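Poly(A) RNA polymerase protein 2 (Saccharomyces cerevisiae, PDB 3NYB) probably adds adenylate tails to RNA as the catalytic subunit of the TRAMP surveillance complex, working with a zinc-knuckle partner protein. Local coordinates at residues E145-K148 with L149-W153; P268-E271 with S272-I275. The protein carries 1 engineered substitution. All blocks are in the same frame, centred on the assembly; numbering follows the deposited sequence.

Contact 1: residues E145-K148 with L149-W153; sequences EAAK and LIREW
Leu149 N, Ile150 N, Arg151 N and Glu152 N bond to the carbonyls of Glu145, Ala146, Ala147 and Lys148 four residues earlier, regular alpha-helical bonds of 3.0 Å from Leu149 N to Glu145 O and 3.3 Å from Arg151 N to Ala147 O. The side chain of Arg151 folds back over the preceding turn. Its CG is anti to the carbonyl carbon (chi1 -71°), and a bend at chi3 lays one guanidinium face over Ala147 O, while NH1 approaches Ala147 CB at 3.6 Å. Lys148 crosses this arginine at about a right angle, its CD beside Arg151 NH2. All this lies on helix 145-155, which follows strand 132-137 of the five-stranded palm sheet of the nucleotidyltransferase fold. Glu152, extended beyond CG, reaches back along the helix to bring OE2 to 3.7 Å from Lys148 CG; the same OE2 stays 4.6 Å from Lys148 NZ, beyond a salt bridge but near enough probably to offset part of the lysine's charge. The helix's inner side is apolar: Ala146 and Ile150 touch Phe187 of helix 186-198, and Trp153 stacks on Phe194.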
loop_
_atom_site.group_PDB
_atom_site.type_symbol
_atom_site.label_atom_id
_atom_site.label_comp_id
_atom_site.label_asym_id
_atom_site.label_seq_id
_atom_site.Cartn_x
_atom_site.Cartn_y
_atom_site.Cartn_z
ATOM N N GLU A 145 -1.083 -6.242 17.865
ATOM C CA GLU A 145 -0.354 -4.983 17.904
ATOM C C GLU A 145 -0.312 -4.348 16.513
ATOM O O GLU A 145 -0.432 -3.131 16.387
ATOM C CB GLU A 145 1.065 -5.202 18.430
ATOM C CG GLU A 145 1.904 -6.080 17.522
ATOM C CD GLU A 145 1.429 -7.540 17.476
ATOM O OE1 GLU A 145 0.809 -7.990 18.466
ATOM O OE2 GLU A 145 1.682 -8.241 16.459
ATOM N N ALA A 146 -0.150 -5.162 15.470
ATOM C CA ALA A 146 -0.154 -4.630 14.103
ATOM C C ALA A 146 -1.455 -3.911 13.813
ATOM O O ALA A 146 -1.460 -2.797 13.284
ATOM C CB ALA A 146 0.046 -5.722 13.070
ATOM N N ALA A 147 -2.563 -4.565 14.140
ATOM C CA ALA A 147 -3.861 -3.990 13.846
ATOM C C ALA A 147 -3.987 -2.615 14.491
ATOM O O ALA A 147 -4.454 -1.666 13.856
ATOM C CB ALA A 147 -4.968 -4.910 14.317
ATOM N N LYS A 148 -3.557 -2.508 15.749
ATOM C CA LYS A 148 -3.687 -1.255 16.487
ATOM C C LYS A 148 -2.823 -0.149 15.876
ATOM O O LYS A 148 -3.252 1.001 15.766
ATOM C CB LYS A 148 -3.358 -1.454 17.971
ATOM C CG LYS A 148 -3.878 -0.340 18.887
ATOM C CD LYS A 148 -5.407 -0.344 19.000
ATOM C CE LYS A 148 -5.921 0.745 19.952
ATOM N NZ LYS A 148 -5.707 0.442 21.408
ATOM N N LEU A 149 -1.605 -0.497 15.476
ATOM C CA LEU A 149 -0.754 0.453 14.770
ATOM C C LEU A 149 -1.501 1.054 13.582
ATOM O O LEU A 149 -1.522 2.277 13.404
ATOM C CB LEU A 149 0.531 -0.223 14.301
ATOM C CG LEU A 149 1.527 -0.571 15.411
ATOM C CD1 LEU A 149 2.762 -1.239 14.831
ATOM C CD2 LEU A 149 1.908 0.675 16.191
ATOM N N ILE A 150 -2.122 0.182 12.787
ATOM C CA ILE A 150 -2.894 0.593 11.621
ATOM C C ILE A 150 -3.900 1.687 11.954
ATOM O O ILE A 150 -3.927 2.728 11.302
ATOM C CB ILE A 150 -3.663 -0.591 11.001
ATOM C CG1 ILE A 150 -2.703 -1.717 10.611
ATOM C CG2 ILE A 150 -4.466 -0.137 9.794
ATOM C CD1 ILE A 150 -1.600 -1.275 9.723
ATOM N N ARG A 151 -4.730 1.452 12.962
ATOM C CA ARG A 151 -5.765 2.419 13.310
ATOM C C ARG A 151 -5.166 3.739 13.776
ATOM O O ARG A 151 -5.645 4.815 13.412
ATOM C CB ARG A 151 -6.706 1.847 14.364
ATOM C CG ARG A 151 -7.604 0.751 13.822
ATOM C CD ARG A 151 -8.521 0.194 14.896
ATOM N NE ARG A 151 -7.787 -0.514 15.942
ATOM C CZ ARG A 151 -7.343 -1.762 15.826
ATOM N NH1 ARG A 151 -7.550 -2.437 14.703
ATOM N NH2 ARG A 151 -6.688 -2.332 16.828
ATOM N N GLU A 152 -4.108 3.648 14.573
ATOM C CA GLU A 152 -3.410 4.830 15.044
ATOM C C GLU A 152 -2.734 5.552 13.888
ATOM O O GLU A 152 -2.926 6.753 13.721
ATOM C CB GLU A 152 -2.399 4.455 16.116
ATOM C CG GLU A 152 -3.037 3.831 17.347
ATOM C CD GLU A 152 -2.018 3.321 18.353
ATOM O OE1 GLU A 152 -0.818 3.245 18.006
ATOM O OE2 GLU A 152 -2.421 2.989 19.490
ATOM N N TRP A 153 -1.957 4.832 13.082
ATOM C CA TRP A 153 -1.345 5.461 11.920
ATOM C C TRP A 153 -2.403 6.242 11.119
ATOM O O TRP A 153 -2.136 7.327 10.613
ATOM C CB TRP A 153 -0.690 4.439 10.989
ATOM C CG TRP A 153 0.490 3.648 11.488
ATOM C CD1 TRP A 153 1.299 3.907 12.567
ATOM C CD2 TRP A 153 1.014 2.461 10.869
ATOM N NE1 TRP A 153 2.278 2.935 12.660
ATOM C CE2 TRP A 153 2.125 2.049 11.639
ATOM C CE3 TRP A 153 0.638 1.716 9.756
ATOM C CZ2 TRP A 153 2.862 0.892 11.296
ATOM C CZ3 TRP A 153 1.372 0.580 9.429
ATOM C CH2 TRP A 153 2.467 0.181 10.192
#

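Contact 2: residues P268-E271 with S272-I275; sequences PGDE and SNNI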
loop_
_atom_site.group_PDB
_atom_site.type_symbol
_atom_site.label_atom_id
_atom_site.label_comp_id
_atom_site.label_asym_id
_atom_site.label_seq_id
_atom_site.Cartn_x
_atom_site.Cartn_y
_atom_site.Cartn_z
ATOM N N PRO A 268 5.725 -5.905 14.593
ATOM C CA PRO A 268 5.264 -5.120 15.744
ATOM C C PRO A 268 4.983 -5.951 16.985
ATOM O O PRO A 268 4.973 -5.404 18.079
ATOM C CB PRO A 268 3.952 -4.511 15.250
ATOM C CG PRO A 268 4.064 -4.494 13.797
ATOM C CD PRO A 268 4.847 -5.720 13.428
ATOM N N GLY A 269 4.734 -7.244 16.815
ATOM C CA GLY A 269 4.386 -8.104 17.934
ATOM C C GLY A 269 5.558 -8.956 18.346
ATOM O O GLY A 269 5.499 -9.723 19.305
ATOM N N ASP A 270 6.638 -8.800 17.600
ATOM C CA ASP A 270 7.845 -9.558 17.819
ATOM C C ASP A 270 8.958 -8.809 17.103
ATOM O O ASP A 270 9.123 -8.929 15.886
ATOM C CB ASP A 270 7.673 -10.978 17.283
ATOM C CG ASP A 270 8.958 -11.782 17.324
ATOM O OD1 ASP A 270 9.075 -12.688 18.174
ATOM O OD2 ASP A 270 9.845 -11.523 16.486
ATOM N N GLU A 271 9.685 -7.998 17.863
ATOM C CA GLU A 271 10.775 -7.209 17.315
ATOM C C GLU A 271 11.908 -8.129 16.896
ATOM O O GLU A 271 12.953 -7.676 16.434
ATOM C CB GLU A 271 11.261 -6.199 18.351
ATOM C CG GLU A 271 11.424 -6.784 19.750
ATOM C CD GLU A 271 12.536 -6.119 20.549
ATOM O OE1 GLU A 271 12.668 -4.874 20.489
ATOM O OE2 GLU A 271 13.277 -6.850 21.243
ATOM N N SER A 272 11.676 -9.429 17.051
ATOM C CA SER A 272 12.675 -10.450 16.766
ATOM C C SER A 272 12.730 -10.880 15.296
ATOM O O SER A 272 13.757 -11.367 14.833
ATOM C CB SER A 272 12.434 -11.669 17.657
ATOM O OG SER A 272 12.784 -12.868 16.990
ATOM N N ASN A 273 11.631 -10.714 14.566
ATOM C CA ASN A 273 11.612 -11.077 13.150
ATOM C C ASN A 273 10.909 -10.045 12.264
ATOM O O ASN A 273 10.113 -9.238 12.746
ATOM C CB ASN A 273 10.971 -12.452 12.954
ATOM C CG ASN A 273 9.457 -12.385 12.862
ATOM O OD1 ASN A 273 8.848 -13.057 12.027
ATOM N ND2 ASN A 273 8.845 -11.572 13.716
ATOM N N ASN A 274 11.204 -10.068 10.969
ATOM C CA ASN A 274 10.489 -9.189 10.050
ATOM C C ASN A 274 9.275 -9.873 9.437
ATOM O O ASN A 274 9.309 -11.057 9.099
ATOM C CB ASN A 274 11.418 -8.571 8.988
ATOM C CG ASN A 274 11.604 -9.446 7.763
ATOM O OD1 ASN A 274 11.059 -10.539 7.667
ATOM N ND2 ASN A 274 12.387 -8.956 6.812
ATOM N N ILE A 275 8.184 -9.133 9.330
ATOM C CA ILE A 275 6.978 -9.700 8.756
ATOM C C ILE A 275 7.051 -9.742 7.231
ATOM O O ILE A 275 6.161 -10.287 6.584
ATOM C CB ILE A 275 5.714 -8.951 9.228
ATOM C CG1 ILE A 275 6.084 -7.568 9.757
ATOM C CG2 ILE A 275 5.036 -9.712 10.346
ATOM C CD1 ILE A 275 6.744 -6.677 8.750
#
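Asp270 O is held by two donors of Asn273, both weakly: the backbone N at 3.3 Å, nearly straight at 166°, and the side-chain ND2 at 3.4 Å, more bent at 139°. The first of these closes a type I beta turn from Asp270 to Asn273, with Glu271 and Ser272 at its corner. ND2 can double the backbone bond because Asn273 CG lies between its own backbone N and carbonyl carbon (chi1 85°), which swings the amide back toward the start of the turn. The stronger partner of that amide is Asp267 OD2, so ND2 ties the turn to the residue just before Pro268 as well. The Asp270 carboxylate folds onto the same turn, its CG anti to the backbone N. There OD2 faces Ser272 N, Asn273 N and Asn273 ND2, but these weak bonds are doubtful, because OD2 crowds its neighbours in the model. With an alanine in place of Asp270 the carbonyl would stay, but the carboxylate would go, and the Asn273 amide would probably lose a negative group facing it, leaving the carbonyl of the turn and Asp267 to hold it. Where the chain comes back, Pro268 CD rests 4.3 Å from Ile275 CG1, a loose apolar contact at the base of the loop. Backbone bonds between Asn273 and Asp267 and between Ile275 and Ile265 draw the returning chain alongside the residues around strand 266-267. The turn lies at the surface, in a loop that leads on toward helix 282-304, while the base of the loop meets two helices: Pro268 touches Glu145 and Leu149 of helix 145-155, and both Pro268 and Ile275 reach Phe187 of helix 186-198.

Contacts 1 and 2 follow one another in the chain, more than a hundred residues apart, yet they meet in space with their centres about 14 Å apart. The join is the base of loop 268-275 against the first turns of helix 145-155: Leu149 CD1 packs on Pro268 CB at 3.5 Å, and the Glu145 side chain runs alongside Pro268 and Gly269. Both contacts also lean on Phe187 of helix 186-198. The pair thus brings a helix of the palm region against a loop of the Cid1-type poly(A) polymerase region.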